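Local coordinates for protein thiamine-monophosphate kinase (Stenotrophomonas maltophilia, PDB 6XEP) that probably phosphorylates thiamine monophosphate with ATP to give thiamine diphosphate, the active form of vitamin B1, in a magnesium-dependent reaction, at residues 239-244 and 305-310; 72-77 and 199-204. All coordinates share one frame; numbering follows the deposited sequence.

Contact 1: residues 239-244 and 305-310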
ATOM      1  N   SER A 239       2.133   8.155 -27.326  1.00 14.90           N
ATOM      2  CA  SER A 239       2.877   9.117 -28.130  1.00 15.29           C
ATOM      3  C   SER A 239       2.259   9.358 -29.509  1.00 15.75           C
ATOM      4  O   SER A 239       2.735  10.239 -30.224  1.00 16.05           O
ATOM      5  CB  SER A 239       4.341   8.657 -28.307  1.00 13.32           C
ATOM      6  OG  SER A 239       5.000   8.482 -27.044  1.00 16.14           O
ATOM      7  N   ASN A 240       1.225   8.606 -29.894  1.00 16.70           N
ATOM      8  CA  ASN A 240       0.564   8.751 -31.205  1.00 17.11           C
ATOM      9  C   ASN A 240       1.531   8.483 -32.364  1.00 16.86           C
ATOM     10  O   ASN A 240       1.599   9.246 -33.341  1.00 15.30           O
ATOM     11  CB  ASN A 240      -0.083  10.138 -31.354  1.00 21.19           C
ATOM     12  CG  ASN A 240      -1.037  10.230 -32.558  1.00 25.96           C
ATOM     13  OD1 ASN A 240      -1.743   9.275 -32.890  1.00 19.30           O
ATOM     14  ND2 ASN A 240      -1.071  11.398 -33.197  1.00 22.32           N
ATOM     15  N   VAL A 241       2.276   7.375 -32.268  1.00 15.88           N
ATOM     16  CA  VAL A 241       3.289   7.026 -33.265  1.00 14.57           C
ATOM     17  C   VAL A 241       3.247   5.527 -33.518  1.00 14.32           C
ATOM     18  O   VAL A 241       2.642   4.764 -32.768  1.00 16.05           O
ATOM     19  CB  VAL A 241       4.712   7.428 -32.834  1.00 15.69           C
ATOM     20  CG1 VAL A 241       4.815   8.937 -32.645  1.00 18.91           C
ATOM     21  CG2 VAL A 241       5.106   6.645 -31.548  1.00 12.77           C
ATOM     22  N   ALA A 242       3.930   5.110 -34.576  1.00 15.98           N
ATOM     23  CA  ALA A 242       4.211   3.692 -34.755  1.00 14.56           C
ATOM     24  C   ALA A 242       5.550   3.344 -34.126  1.00 18.60           C
ATOM     25  O   ALA A 242       6.499   4.140 -34.136  1.00 14.20           O
ATOM     26  CB  ALA A 242       4.246   3.295 -36.236  1.00 14.18           C
ATOM     27  N   ALA A 243       5.618   2.139 -33.578  1.00 12.56           N
ATOM     28  CA  ALA A 243       6.867   1.550 -33.114  1.00 12.63           C
ATOM     29  C   ALA A 243       7.184   0.333 -33.971  1.00 18.55           C
ATOM     30  O   ALA A 243       6.331  -0.543 -34.167  1.00 21.48           O
ATOM     31  CB  ALA A 243       6.769   1.159 -31.637  1.00 19.49           C
ATOM     32  N   HIS A 244       8.388   0.284 -34.511  1.00 16.23           N
ATOM     33  CA  HIS A 244       8.797  -0.829 -35.353  1.00 14.94           C
ATOM     34  C   HIS A 244       9.900  -1.576 -34.615  1.00 21.31           C
ATOM     35  O   HIS A 244      10.867  -0.956 -34.172  1.00 21.19           O
ATOM     36  CB  HIS A 244       9.265  -0.334 -36.718  1.00 19.52           C
ATOM     37  CG  HIS A 244       8.137   0.082 -37.621  1.00 16.86           C
ATOM     38  ND1 HIS A 244       7.564  -0.772 -38.534  1.00 21.80           N
ATOM     39  CD2 HIS A 244       7.447   1.245 -37.709  1.00 17.94           C
ATOM     40  CE1 HIS A 244       6.591  -0.144 -39.177  1.00 24.21           C
ATOM     41  NE2 HIS A 244       6.495   1.080 -38.685  1.00 19.75           N
ATOM     42  N   GLY A 305      14.873  -1.096 -32.608  1.00 16.95           N
ATOM     43  CA  GLY A 305      13.824  -0.629 -33.498  1.00 20.34           C
ATOM     44  C   GLY A 305      13.821   0.871 -33.644  1.00 18.43           C
ATOM     45  O   GLY A 305      14.799   1.546 -33.314  1.00 17.55           O
ATOM     46  N   ARG A 306      12.691   1.386 -34.133  1.00 17.01           N
ATOM     47  CA  ARG A 306      12.584   2.793 -34.482  1.00 15.35           C
ATOM     48  C   ARG A 306      11.140   3.253 -34.328  1.00 14.09           C
ATOM     49  O   ARG A 306      10.199   2.452 -34.410  1.00 16.25           O
ATOM     50  CB  ARG A 306      13.045   3.058 -35.921  1.00 14.67           C
ATOM     51  CG  ARG A 306      12.125   2.429 -36.937  1.00 22.06           C
ATOM     52  CD  ARG A 306      12.746   2.305 -38.317  1.00 23.55           C
ATOM     53  NE  ARG A 306      11.913   1.451 -39.169  1.00 30.73           N
ATOM     54  CZ  ARG A 306      10.871   1.879 -39.877  1.00 32.45           C
ATOM     55  NH1 ARG A 306      10.532   3.160 -39.860  1.00 24.86           N
ATOM     56  NH2 ARG A 306      10.171   1.029 -40.617  1.00 28.56           N
ATOM     57  N   ILE A 307      10.984   4.555 -34.074  1.00 14.07           N
ATOM     58  CA  ILE A 307       9.686   5.220 -33.999  1.00 15.62           C
ATOM     59  C   ILE A 307       9.440   5.893 -35.337  1.00 16.85           C
ATOM     60  O   ILE A 307      10.353   6.520 -35.888  1.00 15.48           O
ATOM     61  CB  ILE A 307       9.667   6.247 -32.848  1.00 12.92           C
ATOM     62  CG1 ILE A 307       9.855   5.549 -31.501  1.00 15.32           C
ATOM     63  CG2 ILE A 307       8.356   7.067 -32.873  1.00 16.87           C
ATOM     64  CD1 ILE A 307       8.684   4.688 -31.085  1.00 18.35           C
ATOM     65  N   ALA A 308       8.218   5.759 -35.876  1.00 17.07           N
ATOM     66  CA  ALA A 308       7.935   6.224 -37.228  1.00 17.12           C
ATOM     67  C   ALA A 308       6.478   6.657 -37.334  1.00 14.92           C
ATOM     68  O   ALA A 308       5.658   6.400 -36.442  1.00 14.44           O
ATOM     69  CB  ALA A 308       8.211   5.140 -38.276  1.00 18.45           C
ATOM     70  N   ASP A 309       6.177   7.326 -38.446  1.00 15.69           N
ATOM     71  CA  ASP A 309       4.806   7.692 -38.779  1.00 16.91           C
ATOM     72  C   ASP A 309       3.927   6.446 -38.816  1.00 18.83           C
ATOM     73  O   ASP A 309       4.365   5.374 -39.233  1.00 16.10           O
ATOM     74  CB  ASP A 309       4.786   8.385 -40.145  1.00 17.03           C
ATOM     75  CG  ASP A 309       3.482   9.100 -40.428  1.00 17.51           C
ATOM     76  OD1 ASP A 309       2.664   9.225 -39.495  1.00 18.43           O
ATOM     77  OD2 ASP A 309       3.310   9.537 -41.594  1.00 18.40           O
ATOM     78  N   GLY A 310       2.663   6.602 -38.404  1.00 17.83           N
ATOM     79  CA  GLY A 310       1.716   5.492 -38.391  1.00 16.12           C
ATOM     80  C   GLY A 310       1.163   5.218 -37.001  1.00 17.58           C
ATOM     81  O   GLY A 310       1.169   6.105 -36.134  1.00 15.94           O
TER
HETATM   82  O   HOH W   1       1.488   8.775 -36.059  1.00 18.82           O

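Contact 2: residues 72-77 and 199-204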
ATOM      1  N   GLY A  72      10.191 -12.036  -1.140  1.00 12.45           N
ATOM      2  CA  GLY A  72      10.560 -10.726  -0.623  1.00 12.84           C
ATOM      3  C   GLY A  72      11.274  -9.871  -1.650  1.00 14.47           C
ATOM      4  O   GLY A  72      10.958  -8.685  -1.822  1.00 15.96           O
ATOM      5  N   TRP A  73      12.226 -10.460  -2.365  1.00 11.90           N
ATOM      6  CA  TRP A  73      12.929  -9.735  -3.422  1.00 12.89           C
ATOM      7  C   TRP A  73      11.959  -9.274  -4.512  1.00 12.92           C
ATOM      8  O   TRP A  73      11.898  -8.086  -4.856  1.00 11.29           O
ATOM      9  CB  TRP A  73      14.016 -10.638  -4.015  1.00 12.29           C
ATOM     10  CG  TRP A  73      14.854 -10.009  -5.119  1.00 11.68           C
ATOM     11  CD1 TRP A  73      14.459  -9.720  -6.403  1.00 13.18           C
ATOM     12  CD2 TRP A  73      16.230  -9.618  -5.028  1.00 13.91           C
ATOM     13  NE1 TRP A  73      15.515  -9.175  -7.111  1.00 14.33           N
ATOM     14  CE2 TRP A  73      16.607  -9.098  -6.291  1.00 13.67           C
ATOM     15  CE3 TRP A  73      17.181  -9.658  -4.003  1.00 15.89           C
ATOM     16  CZ2 TRP A  73      17.884  -8.618  -6.547  1.00 17.43           C
ATOM     17  CZ3 TRP A  73      18.461  -9.175  -4.266  1.00 20.04           C
ATOM     18  CH2 TRP A  73      18.789  -8.655  -5.523  1.00 18.34           C
ATOM     19  N   LYS A  74      11.189 -10.208  -5.067  1.00 11.23           N
ATOM     20  CA  LYS A  74      10.409  -9.887  -6.251  1.00 10.46           C
ATOM     21  C   LYS A  74       9.288  -8.912  -5.927  1.00 12.36           C
ATOM     22  O   LYS A  74       8.988  -8.025  -6.735  1.00 13.55           O
ATOM     23  CB  LYS A  74       9.858 -11.169  -6.892  1.00 12.28           C
ATOM     24  CG  LYS A  74       9.140 -10.870  -8.209  1.00 12.15           C
ATOM     25  CD  LYS A  74       9.010 -12.114  -9.099  1.00 11.46           C
ATOM     26  CE  LYS A  74       8.451 -11.707 -10.460  1.00 14.02           C
ATOM     27  NZ  LYS A  74       8.336 -12.843 -11.413  1.00 11.84           N
ATOM     28  N   THR A  75       8.688  -9.028  -4.729  1.00 11.52           N
ATOM     29  CA  THR A  75       7.619  -8.094  -4.367  1.00 12.78           C
ATOM     30  C   THR A  75       8.118  -6.651  -4.435  1.00 14.89           C
ATOM     31  O   THR A  75       7.461  -5.777  -5.018  1.00 15.74           O
ATOM     32  CB  THR A  75       7.080  -8.440  -2.968  1.00 15.52           C
ATOM     33  OG1 THR A  75       6.491  -9.744  -3.011  1.00 17.04           O
ATOM     34  CG2 THR A  75       5.986  -7.477  -2.574  1.00 19.23           C
ATOM     35  N   LEU A  76       9.311  -6.393  -3.906  1.00 13.94           N
ATOM     36  CA  LEU A  76       9.865  -5.045  -4.000  1.00 13.03           C
ATOM     37  C   LEU A  76      10.340  -4.726  -5.419  1.00 12.30           C
ATOM     38  O   LEU A  76      10.195  -3.589  -5.879  1.00 13.17           O
ATOM     39  CB  LEU A  76      11.013  -4.884  -3.009  1.00 13.27           C
ATOM     40  CG  LEU A  76      11.766  -3.554  -3.013  1.00 15.33           C
ATOM     41  CD1 LEU A  76      10.821  -2.375  -2.693  1.00 12.01           C
ATOM     42  CD2 LEU A  76      12.906  -3.627  -1.994  1.00 15.89           C
ATOM     43  N   ALA A  77      10.927  -5.701  -6.117  1.00 10.97           N
ATOM     44  CA  ALA A  77      11.470  -5.441  -7.446  1.00 12.64           C
ATOM     45  C   ALA A  77      10.405  -4.919  -8.409  1.00 12.85           C
ATOM     46  O   ALA A  77      10.696  -4.067  -9.257  1.00 13.79           O
ATOM     47  CB  ALA A  77      12.107  -6.712  -8.010  1.00 10.32           C
ATOM     48  N   LEU A 199      16.647 -17.637 -11.803  1.00 15.90           N
ATOM     49  CA  LEU A 199      16.797 -16.397 -11.047  1.00 14.07           C
ATOM     50  C   LEU A 199      16.263 -15.170 -11.788  1.00 14.12           C
ATOM     51  O   LEU A 199      15.934 -14.165 -11.144  1.00 12.29           O
ATOM     52  CB  LEU A 199      18.266 -16.194 -10.676  1.00 14.09           C
ATOM     53  CG  LEU A 199      18.770 -17.180  -9.616  1.00 18.14           C
ATOM     54  CD1 LEU A 199      20.201 -16.879  -9.244  1.00 24.88           C
ATOM     55  CD2 LEU A 199      17.890 -17.103  -8.399  1.00 19.31           C
ATOM     56  N   ARG A 200      16.165 -15.215 -13.116  1.00 13.51           N
ATOM     57  CA  ARG A 200      15.485 -14.122 -13.812  1.00 14.92           C
ATOM     58  C   ARG A 200      13.989 -14.118 -13.523  1.00 13.30           C
ATOM     59  O   ARG A 200      13.378 -13.045 -13.449  1.00 13.97           O
ATOM     60  CB  ARG A 200      15.742 -14.212 -15.314  1.00 13.83           C
ATOM     61  CG  ARG A 200      17.191 -13.917 -15.692  1.00 11.84           C
ATOM     62  CD  ARG A 200      17.489 -12.428 -15.620  1.00 15.79           C
ATOM     63  NE  ARG A 200      16.959 -11.703 -16.784  1.00 15.40           N
ATOM     64  CZ  ARG A 200      16.710 -10.400 -16.791  1.00 19.03           C
ATOM     65  NH1 ARG A 200      16.933  -9.676 -15.693  1.00 16.40           N
ATOM     66  NH2 ARG A 200      16.242  -9.818 -17.897  1.00 18.51           N
ATOM     67  N   LEU A 201      13.383 -15.297 -13.352  1.00 14.43           N
ATOM     68  CA  LEU A 201      11.986 -15.349 -12.940  1.00 13.13           C
ATOM     69  C   LEU A 201      11.845 -14.975 -11.469  1.00 11.40           C
ATOM     70  O   LEU A 201      10.956 -14.198 -11.097  1.00 13.65           O
ATOM     71  CB  LEU A 201      11.410 -16.750 -13.187  1.00 12.46           C
ATOM     72  CG  LEU A 201       9.965 -16.958 -12.697  1.00 13.73           C
ATOM     73  CD1 LEU A 201       8.999 -15.974 -13.348  1.00 17.05           C
ATOM     74  CD2 LEU A 201       9.497 -18.391 -12.916  1.00 18.67           C
ATOM     75  N   LEU A 202      12.703 -15.547 -10.611  1.00 13.06           N
ATOM     76  CA  LEU A 202      12.526 -15.389  -9.167  1.00 13.16           C
ATOM     77  C   LEU A 202      13.033 -14.043  -8.671  1.00 12.85           C
ATOM     78  O   LEU A 202      12.434 -13.451  -7.765  1.00 14.01           O
ATOM     79  CB  LEU A 202      13.254 -16.510  -8.418  1.00 12.87           C
ATOM     80  CG  LEU A 202      12.751 -17.921  -8.709  1.00 15.73           C
ATOM     81  CD1 LEU A 202      13.580 -18.882  -7.870  1.00 17.91           C
ATOM     82  CD2 LEU A 202      11.271 -18.036  -8.379  1.00 22.02           C
ATOM     83  N   ARG A 203      14.132 -13.547  -9.230  1.00 11.76           N
ATOM     84  CA  ARG A 203      14.789 -12.348  -8.711  1.00 12.44           C
ATOM     85  C   ARG A 203      15.113 -11.399  -9.856  1.00 13.42           C
ATOM     86  O   ARG A 203      16.294 -11.179 -10.168  1.00 16.93           O
ATOM     87  CB  ARG A 203      16.072 -12.701  -7.961  1.00 14.48           C
ATOM     88  CG  ARG A 203      15.895 -13.460  -6.671  1.00 15.72           C
ATOM     89  CD  ARG A 203      17.285 -13.654  -6.001  1.00 19.11           C
ATOM     90  NE  ARG A 203      17.230 -14.858  -5.196  1.00 24.50           N
ATOM     91  CZ  ARG A 203      18.261 -15.632  -4.930  1.00 25.09           C
ATOM     92  NH1 ARG A 203      19.469 -15.325  -5.388  1.00 29.79           N
ATOM     93  NH2 ARG A 203      18.080 -16.708  -4.180  1.00 29.30           N
ATOM     94  N   PRO A 204      14.104 -10.806 -10.481  1.00 14.34           N
ATOM     95  CA  PRO A 204      14.376  -9.830 -11.549  1.00 15.16           C
ATOM     96  C   PRO A 204      15.142  -8.636 -10.990  1.00 16.22           C
ATOM     97  O   PRO A 204      15.019  -8.298  -9.813  1.00 15.98           O
ATOM     98  CB  PRO A 204      12.972  -9.432 -12.027  1.00 16.36           C
ATOM     99  CG  PRO A 204      12.094  -9.630 -10.828  1.00 15.04           C
ATOM    100  CD  PRO A 204      12.665 -10.890 -10.172  1.00 13.38           C
TER
HETATM  101  O   HOH W   2      10.748 -11.909 -13.001  1.00 12.46           O

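Contact 1: residues 239-244 and 305-310
His244 and Arg306 face each other as a hydrogen-bonded pair of two antiparallel strands, and their side chains stack. Arg306 CG sits between the backbone N and the carbonyl carbon (chi1 67°), which brings the chain across His244, and CG lies 4.0 Å from His244 CB. The chain then runs extended to NE, which passes the same CB. CZ lies above the rim of the ring, just outside His244 CG and 4.0 Å from it. NH2 ends above the centre of the ring, 3.7 Å from His244 CG. Guanidinium and ring planes are 10° apart. In the backbone, His244 N gives a nearly straight bond of 2.8 Å to Arg306 O, and Arg306 N returns one to His244 O. Ala242 and Ala308 are paired in the same way. On the face that carries Ala243 and Ile307, Ile307 CG2 also meets Val241 CG2, from just before the strand, at 3.5 Å. Past the strand ends, one water donates to both Asn240 O and Gly310 O. Asn240 closes helix 228-239 with a Schellman motif. The following strand 242-245 lies between 301-308, which strand 161-165 flanks on its other side, and 312-315, whose His314 ring stacks on His244.

Contact 2: residues 72-77 and 199-204
Trp73 and Lys74, neighbours on helix 68-85, reach across to the C-terminal end of helix 192-202 and the turn after it. Two side-chain hydrogen bonds use backbone carbonyls there. Trp73 NE1 donates to Pro204 O at 2.9 Å, with an N-H...O angle of 167°. The oxygen lies in the indole plane, but the donor is tilted 33° from the carbonyl plane. Lys74 NZ donates to Leu201 O at 3.0 Å, in the carbonyl plane. The lysine is extended throughout, with CG anti to the backbone N (chi1 -175°), and this carries the ammonium to the helix end. A water accepts from Lys74 NZ and lies 2.9 Å from Arg200 O. Lys74 NZ also forms a salt bridge with Asp274, a predicted substrate-binding residue, and may help to position it.

A CH-pi contact is a third kind: Arg203 CB lies over the five-membered ring of Trp73, 3.8 Å from its centroid. The guanidinium leads elsewhere, to a salt bridge with Asp70.

The apolar packing centres on Pro204. It crosses the Lys74 chain, its CD 4.0 Å from Lys74 CD, and its CG meets Ala77 CB.

Helix 104-120 packs against Trp73 and Ala77, while helix 170-179 packs against Leu201. The contact thus joins helices of the N-terminal and C-terminal AIR synthase-related regions.

The contacts follow one another along the chain: contact 2 closes at 204 before contact 1 opens at 239. Their centres are 31 Å apart and their nearest atoms about 17 Å, so they do not touch, and they share no helix or strand. Contact 2 is buried near the middle of the chain and joins the N-terminal and C-terminal family regions. Contact 1 is far from the centre and belongs wholly to the C-terminal region, within its six-stranded sheet. Contact 2 lies where the two regions meet, next to a predicted substrate residue. Contact 1 pairs two strands within one region, with Val241 about 10 Å from Arg153, a predicted ATP-binding residue, measured between side chains.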